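Local coordinates for 3-oxoacyl-(Acyl-carrier protein) synthase (Burkholderia xenovorans, PDB 4EFI) that probably catalyses the condensation that makes 3-oxoacyl-(acyl-carrier protein), as a thiolase-fold enzyme related to the type III synthases of fatty acid synthesis, at residues Y131-W136 / G333-S338; L12-A17 / A191-G196; L91-Q96 / A121-L126; L152-T157 / T301-I306. One frame throughout, in Å; residues are numbered along the deposited sequence.

Overall arrangement
The protein has the layered thiolase fold, with two mixed sheets and helix 130-143 between them. Contact 1 packs that helix on the sheet holding strand 335-343. Contact 2 adds edge strand 10-15 to the same sheet, and backbone bonds tie strands 190-197 and 335-343 together. Contacts 3 and 4 share the other sheet, where strands 90-94 and 149-156 are neighbours. Contacts 1 and 4 are buried. Contact 4 lies about 4 Å from the chain centre, measured centre to centre, and contact 2 about 17 Å. Contacts 2 and 3 are partly buried and rest on regular strand pairing. Contact 1 is mainly apolar, whereas contact 4 adds a buried carboxylate-hydroxyl bond.

Contact 1. Residues Y131-W136 / G333-S338; sequences YPQALW and GYSWAS
Ser335 is the first residue of the strand to meet helix 131-136. Its OG lies 3.2 Å from Gln133 OE1. The hydroxyl stands opposite the backbone N across the first side-chain bond (chi1 -179°), which aims it at the helix. Both Ser335 OG and Gln133 OE1 are hydrogen-bonded to Ser129 OG, just before the helix segment, so one serine joins the two polar ends. The Gln133 chain is extended beyond CG and carries its amide out to the strand. Here helix 130-143 packs on the sheet containing strand 335-343, as a central helix does between the two sheets of the thiolase fold. The local axes come within 7.1 Å and make an angle of 56°. Ala337 follows, with its methyl turned to the helix. Its CB is 3.7 Å from Gln133 CG and 4.0 Å from Pro132 CB, so it touches two successive helix residues. The proline ring also lies against the strand backbone, with Pro132 CG 3.6 Å from Ala337 O. At Ser338 the helix meets main chain alone: Pro132 CB is 3.6 Å from Ser338 C. The Ser338 side chain leaves on the far side of the strand, where its OG bonds to Thr253 of helix 235-257.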
loop_
_atom_site.group_PDB
_atom_site.type_symbol
_atom_site.label_atom_id
_atom_site.label_comp_id
_atom_site.label_asym_id
_atom_site.label_seq_id
_atom_site.Cartn_x
_atom_site.Cartn_y
_atom_site.Cartn_z
ATOM N N TYR A 131 -3.115 0.994 -3.382
ATOM C CA TYR A 131 -3.707 -0.346 -3.389
ATOM C C TYR A 131 -5.161 -0.327 -3.884
ATOM O O TYR A 131 -5.512 -1.126 -4.752
ATOM C CB TYR A 131 -3.557 -1.061 -2.054
ATOM C CG TYR A 131 -3.931 -2.527 -2.135
ATOM C CD1 TYR A 131 -3.149 -3.431 -2.847
ATOM C CD2 TYR A 131 -5.044 -3.021 -1.468
ATOM C CE1 TYR A 131 -3.481 -4.754 -2.916
ATOM C CE2 TYR A 131 -5.373 -4.337 -1.512
ATOM C CZ TYR A 131 -4.585 -5.216 -2.239
ATOM O OH TYR A 131 -4.937 -6.550 -2.249
ATOM N N PRO A 132 -6.007 0.573 -3.356
ATOM C CA PRO A 132 -7.383 0.560 -3.878
ATOM C C PRO A 132 -7.449 0.880 -5.365
ATOM O O PRO A 132 -8.290 0.381 -6.083
ATOM C CB PRO A 132 -8.105 1.605 -3.020
ATOM C CG PRO A 132 -7.305 1.641 -1.771
ATOM C CD PRO A 132 -5.879 1.487 -2.215
ATOM N N GLN A 133 -6.539 1.734 -5.849
ATOM C CA GLN A 133 -6.478 2.041 -7.285
ATOM C C GLN A 133 -6.073 0.842 -8.115
ATOM O O GLN A 133 -6.621 0.628 -9.201
ATOM C CB GLN A 133 -5.519 3.213 -7.548
ATOM C CG GLN A 133 -5.898 4.488 -6.797
ATOM C CD GLN A 133 -5.184 5.703 -7.308
ATOM O OE1 GLN A 133 -4.586 6.461 -6.521
ATOM N NE2 GLN A 133 -5.280 5.940 -8.593
ATOM N N ALA A 134 -5.108 0.073 -7.624
ATOM C CA ALA A 134 -4.705 -1.162 -8.292
ATOM C C ALA A 134 -5.850 -2.168 -8.361
ATOM O O ALA A 134 -6.061 -2.820 -9.394
ATOM C CB ALA A 134 -3.523 -1.783 -7.584
ATOM N N LEU A 135 -6.582 -2.308 -7.256
ATOM C CA LEU A 135 -7.747 -3.190 -7.243
ATOM C C LEU A 135 -8.761 -2.753 -8.285
ATOM O O LEU A 135 -9.260 -3.560 -9.063
ATOM C CB LEU A 135 -8.415 -3.192 -5.857
ATOM C CG LEU A 135 -7.692 -3.926 -4.729
ATOM C CD1 LEU A 135 -8.463 -3.757 -3.428
ATOM C CD2 LEU A 135 -7.531 -5.381 -5.017
ATOM N N TRP A 136 -9.079 -1.462 -8.316
ATOM C CA TRP A 136 -10.032 -0.961 -9.282
ATOM C C TRP A 136 -9.556 -1.219 -10.719
ATOM O O TRP A 136 -10.326 -1.722 -11.554
ATOM C CB TRP A 136 -10.326 0.537 -9.089
ATOM C CG TRP A 136 -11.005 1.076 -10.280
ATOM C CD1 TRP A 136 -12.276 0.841 -10.655
ATOM C CD2 TRP A 136 -10.404 1.864 -11.315
ATOM N NE1 TRP A 136 -12.525 1.426 -11.883
ATOM C CE2 TRP A 136 -11.381 2.066 -12.301
ATOM C CE3 TRP A 136 -9.130 2.425 -11.494
ATOM C CZ2 TRP A 136 -11.126 2.824 -13.454
ATOM C CZ3 TRP A 136 -8.873 3.153 -12.633
ATOM C CH2 TRP A 136 -9.868 3.346 -13.600
ATOM N N GLY A 333 1.070 12.681 -3.527
ATOM C CA GLY A 333 0.406 13.130 -4.737
ATOM C C GLY A 333 0.056 14.607 -4.710
ATOM O O GLY A 333 0.581 15.377 -5.502
ATOM N N TYR A 334 -0.826 15.033 -3.802
ATOM C CA TYR A 334 -1.630 14.167 -2.940
ATOM C C TYR A 334 -2.568 13.262 -3.713
ATOM O O TYR A 334 -3.091 13.628 -4.770
ATOM C CB TYR A 334 -2.513 15.015 -2.032
ATOM C CG TYR A 334 -1.838 15.836 -0.971
ATOM C CD1 TYR A 334 -0.669 15.409 -0.343
ATOM C CD2 TYR A 334 -2.419 17.013 -0.548
ATOM C CE1 TYR A 334 -0.087 16.172 0.668
ATOM C CE2 TYR A 334 -1.843 17.772 0.470
ATOM C CZ TYR A 334 -0.693 17.337 1.065
ATOM O OH TYR A 334 -0.114 18.089 2.075
ATOM N N SER A 335 -2.858 12.110 -3.129
ATOM C CA SER A 335 -3.754 11.145 -3.711
ATOM C C SER A 335 -4.484 10.435 -2.574
ATOM O O SER A 335 -3.910 10.216 -1.501
ATOM C CB SER A 335 -2.933 10.179 -4.573
ATOM O OG SER A 335 -3.761 9.210 -5.184
ATOM N N TRP A 336 -5.730 10.060 -2.803
ATOM C CA TRP A 336 -6.474 9.256 -1.837
ATOM C C TRP A 336 -7.419 8.331 -2.585
ATOM O O TRP A 336 -7.864 8.641 -3.693
ATOM C CB TRP A 336 -7.240 10.140 -0.848
ATOM C CG TRP A 336 -8.213 11.081 -1.458
ATOM C CD1 TRP A 336 -9.550 10.886 -1.580
ATOM C CD2 TRP A 336 -7.950 12.383 -2.000
ATOM N NE1 TRP A 336 -10.140 11.965 -2.189
ATOM C CE2 TRP A 336 -9.182 12.917 -2.425
ATOM C CE3 TRP A 336 -6.788 13.156 -2.152
ATOM C CZ2 TRP A 336 -9.287 14.167 -3.047
ATOM C CZ3 TRP A 336 -6.894 14.404 -2.739
ATOM C CH2 TRP A 336 -8.135 14.901 -3.179
ATOM N N ALA A 337 -7.728 7.179 -2.000
ATOM C CA ALA A 337 -8.535 6.198 -2.709
ATOM C C ALA A 337 -9.137 5.205 -1.739
ATOM O O ALA A 337 -8.516 4.859 -0.719
ATOM C CB ALA A 337 -7.721 5.483 -3.774
ATOM N N SER A 338 -10.345 4.748 -2.046
ATOM C CA SER A 338 -11.010 3.721 -1.246
ATOM C C SER A 338 -11.497 2.564 -2.091
ATOM O O SER A 338 -11.671 2.676 -3.306
ATOM C CB SER A 338 -12.205 4.311 -0.510
ATOM O OG SER A 338 -13.176 4.692 -1.466
#

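Contact 2. Residues L12-A17 / A191-G196; sequences LRTQGA and AHFIIG. With FMT (formic acid), chain D.
Leu12 and Phe193 face each other as an antiparallel hydrogen-bonded pair, Arg13 and His192 as a non-hydrogen-bonded pair, and Thr14 and Ala191 as a second hydrogen-bonded one. Four backbone hydrogen bonds join the strands; Leu12 N donates to Phe193 O at 2.8 Å and Ala191 N to Thr14 O at 2.9 Å. Leu12, Thr14, Ala191 and Phe193 share one face. There Thr14 OG1 meets the edge of the Phe193 ring, near its plane, 3.5 Å from CE1. A chi1 of 64° sets this hydroxyl between the backbone N and the carbonyl carbon, and the side chain crosses the phenylalanine at about a right angle. Leu12 CD1 touches Ile195 CD1 at 3.8 Å. Helix 130-143 packs on this face, and Trp136 stacks edge-to-face with Phe193. On the other face Arg13 and His192 run side by side in the same direction. Arg13 CG is 4.1 Å from His192 CE1, and the guanidinium and ring planes are nearly perpendicular (87°). One water lies in the plane of the imidazole, 2.7 Å from His192 ND1, and donates to Leu12 O. A formic acid molecule accepts from Gly16 N. Within this chain, strand 10-15 edges a mixed sheet of the thiolase fold.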
loop_
_atom_site.group_PDB
_atom_site.type_symbol
_atom_site.label_atom_id
_atom_site.label_comp_id
_atom_site.label_asym_id
_atom_site.label_seq_id
_atom_site.Cartn_x
_atom_site.Cartn_y
_atom_site.Cartn_z
ATOM N N LEU A 12 -16.542 5.045 -8.624
ATOM C CA LEU A 12 -16.397 3.979 -9.615
ATOM C C LEU A 12 -16.993 2.695 -9.065
ATOM O O LEU A 12 -16.977 2.468 -7.864
ATOM C CB LEU A 12 -14.919 3.743 -9.933
ATOM C CG LEU A 12 -14.225 4.938 -10.564
ATOM C CD1 LEU A 12 -12.718 4.836 -10.366
ATOM C CD2 LEU A 12 -14.584 5.018 -12.045
ATOM N N ARG A 13 -17.518 1.861 -9.942
ATOM C CA ARG A 13 -18.141 0.599 -9.562
ATOM C C ARG A 13 -17.684 -0.482 -10.533
ATOM O O ARG A 13 -17.665 -0.267 -11.751
ATOM C CB ARG A 13 -19.669 0.710 -9.601
ATOM C CG ARG A 13 -20.412 -0.580 -9.285
ATOM C CD ARG A 13 -21.869 -0.455 -9.754
ATOM N NE ARG A 13 -22.675 -1.646 -9.492
ATOM C CZ ARG A 13 -22.646 -2.745 -10.238
ATOM N NH1 ARG A 13 -21.835 -2.813 -11.285
ATOM N NH2 ARG A 13 -23.422 -3.777 -9.934
ATOM N N THR A 14 -17.301 -1.643 -10.011
ATOM C CA THR A 14 -17.009 -2.785 -10.863
ATOM C C THR A 14 -17.866 -3.979 -10.427
ATOM O O THR A 14 -18.414 -4.019 -9.320
ATOM C CB THR A 14 -15.519 -3.195 -10.820
ATOM O OG1 THR A 14 -15.167 -3.625 -9.504
ATOM C CG2 THR A 14 -14.621 -2.046 -11.185
ATOM N N GLN A 15 -18.011 -4.941 -11.327
ATOM C CA GLN A 15 -18.610 -6.220 -11.014
ATOM C C GLN A 15 -17.963 -7.285 -11.891
ATOM O O GLN A 15 -17.331 -6.965 -12.895
ATOM C CB GLN A 15 -20.125 -6.196 -11.185
ATOM C CG GLN A 15 -20.613 -5.908 -12.560
ATOM C CD GLN A 15 -22.140 -5.800 -12.595
ATOM O OE1 GLN A 15 -22.839 -6.390 -11.763
ATOM N NE2 GLN A 15 -22.654 -5.018 -13.533
ATOM N N GLY A 16 -18.065 -8.537 -11.486
ATOM C CA GLY A 16 -17.545 -9.620 -12.296
ATOM C C GLY A 16 -16.102 -10.001 -12.005
ATOM O O GLY A 16 -15.524 -10.775 -12.760
ATOM N N ALA A 17 -15.537 -9.495 -10.913
ATOM C CA ALA A 17 -14.165 -9.810 -10.531
ATOM C C ALA A 17 -14.053 -9.929 -9.030
ATOM O O ALA A 17 -14.772 -9.239 -8.306
ATOM C CB ALA A 17 -13.214 -8.721 -11.017
ATOM N N ALA A 191 -18.182 -4.074 -6.431
ATOM C CA ALA A 191 -17.147 -3.389 -5.681
ATOM C C ALA A 191 -17.256 -1.899 -5.973
ATOM O O ALA A 191 -17.542 -1.505 -7.107
ATOM C CB ALA A 191 -15.775 -3.899 -6.061
ATOM N N HIS A 192 -17.037 -1.072 -4.960
ATOM C CA HIS A 192 -17.133 0.382 -5.087
ATOM C C HIS A 192 -15.813 1.031 -4.707
ATOM O O HIS A 192 -15.130 0.585 -3.769
ATOM C CB HIS A 192 -18.229 0.935 -4.179
ATOM C CG HIS A 192 -19.584 0.405 -4.501
ATOM N ND1 HIS A 192 -20.429 1.020 -5.398
ATOM C CD2 HIS A 192 -20.224 -0.710 -4.082
ATOM C CE1 HIS A 192 -21.545 0.318 -5.500
ATOM N NE2 HIS A 192 -21.446 -0.734 -4.710
ATOM N N PHE A 193 -15.445 2.084 -5.436
ATOM C CA PHE A 193 -14.169 2.760 -5.270
ATOM C C PHE A 193 -14.372 4.258 -5.400
ATOM O O PHE A 193 -15.264 4.715 -6.118
ATOM C CB PHE A 193 -13.182 2.345 -6.354
ATOM C CG PHE A 193 -12.992 0.868 -6.479
ATOM C CD1 PHE A 193 -13.809 0.114 -7.311
ATOM C CD2 PHE A 193 -11.982 0.213 -5.789
ATOM C CE1 PHE A 193 -13.616 -1.260 -7.434
ATOM C CE2 PHE A 193 -11.789 -1.146 -5.931
ATOM C CZ PHE A 193 -12.614 -1.885 -6.737
ATOM N N ILE A 194 -13.534 5.013 -4.692
ATOM C CA ILE A 194 -13.447 6.470 -4.857
ATOM C C ILE A 194 -11.983 6.821 -5.003
ATOM O O ILE A 194 -11.142 6.306 -4.259
ATOM C CB ILE A 194 -14.067 7.244 -3.679
ATOM C CG1 ILE A 194 -15.526 6.815 -3.478
ATOM C CG2 ILE A 194 -13.936 8.761 -3.923
ATOM C CD1 ILE A 194 -16.271 7.600 -2.398
ATOM N N ILE A 195 -11.641 7.623 -6.009
ATOM C CA ILE A 195 -10.245 7.976 -6.271
ATOM C C ILE A 195 -10.115 9.476 -6.474
ATOM O O ILE A 195 -10.809 10.043 -7.328
ATOM C CB ILE A 195 -9.667 7.240 -7.505
ATOM C CG1 ILE A 195 -9.797 5.720 -7.365
ATOM C CG2 ILE A 195 -8.208 7.623 -7.708
ATOM C CD1 ILE A 195 -9.325 4.947 -8.611
ATOM N N GLY A 196 -9.281 10.141 -5.675
ATOM C CA GLY A 196 -9.097 11.579 -5.765
ATOM C C GLY A 196 -7.642 11.986 -5.830
ATOM O O GLY A 196 -6.769 11.234 -5.406
HETATM C C FMT D . -18.845 -10.866 -9.194
HETATM O O1 FMT D . -19.468 -9.838 -9.398
HETATM O O2 FMT D . -18.222 -11.024 -8.030
HETATM O O HOH W 1 -19.430 3.147 -6.742
#

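Contact 3. Residues L91-Q96 / A121-L126; sequences LIFVSQ and ALDINL
Phe93 and Asp123 sit opposite each other on neighbouring parallel strands. Phe93 is among the residues most buried here. Its CG lies opposite the backbone N (chi1 179°), which runs the ring alongside the aspartate. Asp123 OD1 lies at the edge of this ring, near the ring plane, 3.4 Å from Phe93 CD2. The ring and carboxylate planes are turned 49° apart. The carboxylate has its polar partners elsewhere: Asp123 OD1 accepts from Ala106 N and OD2 from Thr105 N, at the start of helix 105-112. The backbone of Phe93 bonds on both sides of this pair, with Phe93 N to Leu122 O at 2.8 Å and Ile124 N to Phe93 O at 2.9 Å. The strands belong to a beta-alpha-beta unit, in which helix 105-112 links 90-94 to 120-124, the latter outermost in the sheet within this chain. Ile124 also has a large buried area. It points to the opposite face from Phe93, and its CD1 meets Ile92 CG2 at 3.8 Å. Helix 130-143 lies over this side, with Leu137 touching both isoleucines. Leu126 comes after the strand, and its CB packs on Val94 CG1 at 3.9 Å. Beyond it the side chains of Gln96 and Asn125 cross at about a right angle, with their amide planes 64° apart. A water donates to both Gln96 OE1 and Asn125 OD1.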
loop_
_atom_site.group_PDB
_atom_site.type_symbol
_atom_site.label_atom_id
_atom_site.label_comp_id
_atom_site.label_asym_id
_atom_site.label_seq_id
_atom_site.Cartn_x
_atom_site.Cartn_y
_atom_site.Cartn_z
ATOM N N LEU A 91 -0.168 -8.086 -15.515
ATOM C CA LEU A 91 0.563 -7.831 -14.287
ATOM C C LEU A 91 0.763 -6.326 -14.171
ATOM O O LEU A 91 1.341 -5.678 -15.057
ATOM C CB LEU A 91 1.925 -8.533 -14.282
ATOM C CG LEU A 91 2.657 -8.413 -12.938
ATOM C CD1 LEU A 91 3.399 -9.669 -12.535
ATOM C CD2 LEU A 91 3.577 -7.206 -12.922
ATOM N N ILE A 92 0.272 -5.775 -13.068
ATOM C CA ILE A 92 0.434 -4.360 -12.771
ATOM C C ILE A 92 1.363 -4.222 -11.584
ATOM O O ILE A 92 1.103 -4.823 -10.545
ATOM C CB ILE A 92 -0.926 -3.744 -12.437
ATOM C CG1 ILE A 92 -1.925 -3.984 -13.580
ATOM C CG2 ILE A 92 -0.773 -2.242 -12.177
ATOM C CD1 ILE A 92 -3.343 -3.477 -13.290
ATOM N N PHE A 93 2.442 -3.466 -11.749
ATOM C CA PHE A 93 3.427 -3.228 -10.683
ATOM C C PHE A 93 3.276 -1.808 -10.173
ATOM O O PHE A 93 3.579 -0.833 -10.887
ATOM C CB PHE A 93 4.855 -3.473 -11.225
ATOM C CG PHE A 93 5.964 -3.235 -10.205
ATOM C CD1 PHE A 93 6.056 -3.998 -9.066
ATOM C CD2 PHE A 93 6.922 -2.265 -10.410
ATOM C CE1 PHE A 93 7.095 -3.793 -8.142
ATOM C CE2 PHE A 93 7.943 -2.052 -9.496
ATOM C CZ PHE A 93 8.040 -2.825 -8.384
ATOM N N VAL A 94 2.771 -1.678 -8.958
ATOM C CA VAL A 94 2.574 -0.386 -8.310
ATOM C C VAL A 94 3.665 -0.227 -7.270
ATOM O O VAL A 94 3.766 -1.051 -6.336
ATOM C CB VAL A 94 1.206 -0.299 -7.638
ATOM C CG1 VAL A 94 1.050 1.057 -6.934
ATOM C CG2 VAL A 94 0.116 -0.520 -8.678
ATOM N N SER A 95 4.494 0.797 -7.448
ATOM C CA SER A 95 5.655 0.992 -6.610
ATOM C C SER A 95 6.267 2.353 -6.878
ATOM O O SER A 95 6.088 2.923 -7.964
ATOM C CB SER A 95 6.704 -0.063 -6.910
ATOM O OG SER A 95 7.848 0.046 -6.052
ATOM N N GLN A 96 6.988 2.874 -5.895
ATOM C CA GLN A 96 7.797 4.075 -6.056
ATOM C C GLN A 96 9.294 3.744 -6.124
ATOM O O GLN A 96 10.105 4.659 -6.229
ATOM C CB GLN A 96 7.520 5.015 -4.892
ATOM C CG GLN A 96 6.066 5.423 -4.836
ATOM C CD GLN A 96 5.690 6.147 -3.574
ATOM O OE1 GLN A 96 5.261 7.289 -3.621
ATOM N NE2 GLN A 96 5.813 5.473 -2.458
ATOM N N ALA A 121 1.871 -5.665 -19.197
ATOM C CA ALA A 121 2.891 -5.365 -18.200
ATOM C C ALA A 121 2.949 -3.852 -17.984
ATOM O O ALA A 121 3.428 -3.111 -18.836
ATOM C CB ALA A 121 4.234 -5.911 -18.667
ATOM N N LEU A 122 2.463 -3.391 -16.840
ATOM C CA LEU A 122 2.349 -1.951 -16.595
ATOM C C LEU A 122 2.951 -1.584 -15.252
ATOM O O LEU A 122 2.476 -2.091 -14.227
ATOM C CB LEU A 122 0.867 -1.559 -16.592
ATOM C CG LEU A 122 0.161 -1.750 -17.940
ATOM C CD1 LEU A 122 -1.339 -1.504 -17.784
ATOM C CD2 LEU A 122 0.741 -0.805 -19.001
ATOM N N ASP A 123 3.955 -0.715 -15.228
ATOM C CA ASP A 123 4.440 -0.099 -13.987
ATOM C C ASP A 123 3.658 1.195 -13.789
ATOM O O ASP A 123 3.689 2.075 -14.664
ATOM C CB ASP A 123 5.938 0.314 -14.083
ATOM C CG ASP A 123 6.954 -0.783 -13.721
ATOM O OD1 ASP A 123 6.608 -1.958 -13.786
ATOM O OD2 ASP A 123 8.142 -0.424 -13.449
ATOM N N ILE A 124 3.063 1.373 -12.620
ATOM C CA ILE A 124 2.339 2.592 -12.249
ATOM C C ILE A 124 2.929 3.180 -10.966
ATOM O O ILE A 124 3.126 2.462 -9.974
ATOM C CB ILE A 124 0.867 2.287 -12.020
ATOM C CG1 ILE A 124 0.281 1.696 -13.287
ATOM C CG2 ILE A 124 0.133 3.546 -11.560
ATOM C CD1 ILE A 124 -1.231 1.379 -13.166
ATOM N N ASN A 125 3.291 4.458 -11.007
ATOM C CA ASN A 125 3.885 5.131 -9.848
ATOM C C ASN A 125 2.862 5.760 -8.922
ATOM O O ASN A 125 2.408 6.876 -9.140
ATOM C CB ASN A 125 4.889 6.194 -10.297
ATOM C CG ASN A 125 5.614 6.858 -9.134
ATOM O OD1 ASN A 125 5.421 6.499 -7.961
ATOM N ND2 ASN A 125 6.482 7.796 -9.447
ATOM N N LEU A 126 2.497 5.009 -7.901
ATOM C CA LEU A 126 1.636 5.499 -6.832
ATOM C C LEU A 126 2.223 5.056 -5.520
ATOM O O LEU A 126 2.928 4.039 -5.441
ATOM C CB LEU A 126 0.233 4.917 -6.958
ATOM C CG LEU A 126 -0.609 5.463 -8.096
ATOM C CD1 LEU A 126 -1.820 4.555 -8.292
ATOM C CD2 LEU A 126 -1.028 6.908 -7.831
HETATM O O HOH W 2 4.561 8.331 -6.039
#

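Contact 4. Residues L152-T157 / T301-I306; sequences LAVGDT and TSCASI
Strand meets turn in this buried contact near the centre of the thiolase fold. The C-terminal part of strand 149-156 packs against residues 301-304, which lead through a short 3-10 turn into helix 305-313. The two segments come from the two halves of the chain, 144 residues apart. Within the turn, Ala304 N bonds to Thr301 O at 3.1 Å. Val154 opens the contact on the strand side. Its CG1 stands opposite the backbone N (chi1 -180°), and this carries the methyl against Cys303, 3.7 Å from CB. The next residue, Gly155, has no side chain, and the turn comes close to its main chain: the CA atoms of Gly155 and Ala304 are 4.8 Å apart. The Cys303 sulfur has two positions, so its approach to Gly155 O is uncertain. Ser95 OG, next to the neighbouring strand, is hydrogen-bonded to Gly155 O and to Asp156 OD1. Asp156 reaches across from the strand end, with Ser302 against its side chain. Asp156 OD1 is also hydrogen-bonded to Gln96 N and Thr97 OG1. The carboxylate is therefore gripped from both ends, which probably fixes its rotation. Ser302 OG also bonds to an unidentified ligand, probably from the crystallisation liquor. Towards the strand, Ser302 OG donates to Asp156 OD2 at 2.8 Å, approaching the anti side of the carboxylate 17° out of its plane.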
loop_
_atom_site.group_PDB
_atom_site.type_symbol
_atom_site.label_atom_id
_atom_site.label_comp_id
_atom_site.label_asym_id
_atom_site.label_seq_id
_atom_site.Cartn_x
_atom_site.Cartn_y
_atom_site.Cartn_z
ATOM N N LEU A 152 -1.555 -8.218 -9.217
ATOM C CA LEU A 152 -1.191 -6.900 -8.753
ATOM C C LEU A 152 0.009 -7.025 -7.849
ATOM O O LEU A 152 -0.089 -7.562 -6.737
ATOM C CB LEU A 152 -2.335 -6.231 -7.985
ATOM C CG LEU A 152 -3.700 -6.200 -8.651
ATOM C CD1 LEU A 152 -4.712 -5.643 -7.666
ATOM C CD2 LEU A 152 -3.670 -5.407 -9.934
ATOM N N ALA A 153 1.141 -6.536 -8.335
ATOM C CA ALA A 153 2.397 -6.554 -7.600
ATOM C C ALA A 153 2.559 -5.177 -6.984
ATOM O O ALA A 153 2.819 -4.196 -7.688
ATOM C CB ALA A 153 3.541 -6.854 -8.558
ATOM N N VAL A 154 2.329 -5.052 -5.675
ATOM C CA VAL A 154 2.269 -3.766 -5.007
ATOM C C VAL A 154 3.304 -3.805 -3.884
ATOM O O VAL A 154 3.201 -4.620 -2.954
ATOM C CB VAL A 154 0.863 -3.461 -4.475
ATOM C CG1 VAL A 154 0.847 -2.080 -3.782
ATOM C CG2 VAL A 154 -0.146 -3.546 -5.616
ATOM N N GLY A 155 4.341 -2.978 -3.988
ATOM C CA GLY A 155 5.440 -3.094 -3.040
ATOM C C GLY A 155 6.361 -1.902 -3.085
ATOM O O GLY A 155 6.342 -1.103 -4.023
ATOM N N ASP A 156 7.199 -1.786 -2.065
ATOM C CA ASP A 156 8.129 -0.666 -1.990
ATOM C C ASP A 156 9.268 -1.024 -1.058
ATOM O O ASP A 156 9.099 -1.841 -0.129
ATOM C CB ASP A 156 7.440 0.592 -1.437
ATOM C CG ASP A 156 7.237 1.682 -2.472
ATOM O OD1 ASP A 156 7.961 1.770 -3.483
ATOM O OD2 ASP A 156 6.315 2.486 -2.246
ATOM N N THR A 157 10.409 -0.388 -1.273
ATOM C CA THR A 157 11.497 -0.412 -0.294
ATOM C C THR A 157 11.841 1.049 0.030
ATOM O O THR A 157 12.891 1.561 -0.337
ATOM C CB THR A 157 12.749 -1.165 -0.775
ATOM O OG1 THR A 157 13.262 -0.545 -1.953
ATOM C CG2 THR A 157 12.435 -2.619 -1.092
ATOM N N THR A 301 4.752 0.720 5.489
ATOM C CA THR A 301 5.311 0.062 4.302
ATOM C C THR A 301 4.739 0.633 3.021
ATOM O O THR A 301 4.714 -0.024 1.982
ATOM C CB THR A 301 5.103 -1.461 4.334
ATOM O OG1 THR A 301 3.705 -1.772 4.443
ATOM C CG2 THR A 301 5.887 -2.078 5.501
ATOM N N SER A 302 4.333 1.895 3.084
ATOM C CA SER A 302 3.960 2.625 1.863
ATOM C C SER A 302 2.902 1.853 1.089
ATOM O O SER A 302 1.856 1.516 1.633
ATOM C CB SER A 302 5.205 2.813 0.997
ATOM O OG SER A 302 4.911 3.617 -0.151
ATOM N N CYS A 303 2.956 1.759 -0.228
ATOM C CA CYS A 303 1.859 1.137 -0.974
ATOM C C CYS A 303 1.535 -0.303 -0.559
ATOM O O CYS A 303 0.435 -0.772 -0.815
ATOM C CB CYS A 303 2.110 1.165 -2.489
ATOM S SG CYS A 303 3.617 0.347 -3.001
ATOM N N ALA A 304 2.490 -0.995 0.058
ATOM C CA ALA A 304 2.242 -2.362 0.526
ATOM C C ALA A 304 1.398 -2.442 1.789
ATOM O O ALA A 304 1.013 -3.546 2.197
ATOM C CB ALA A 304 3.542 -3.078 0.764
ATOM N N SER A 305 1.113 -1.311 2.423
ATOM C CA SER A 305 0.617 -1.360 3.785
ATOM C C SER A 305 -0.746 -2.057 3.896
ATOM O O SER A 305 -0.963 -2.821 4.830
ATOM C CB SER A 305 0.583 0.039 4.387
ATOM O OG SER A 305 -0.424 0.808 3.761
ATOM N N ILE A 306 -1.675 -1.794 2.984
ATOM C CA ILE A 306 -2.983 -2.438 3.073
ATOM C C ILE A 306 -2.941 -3.949 2.796
ATOM O O ILE A 306 -3.455 -4.738 3.575
ATOM C CB ILE A 306 -4.038 -1.696 2.211
ATOM C CG1 ILE A 306 -4.306 -0.310 2.806
ATOM C CG2 ILE A 306 -5.309 -2.526 2.126
ATOM C CD1 ILE A 306 -5.159 0.598 1.934
#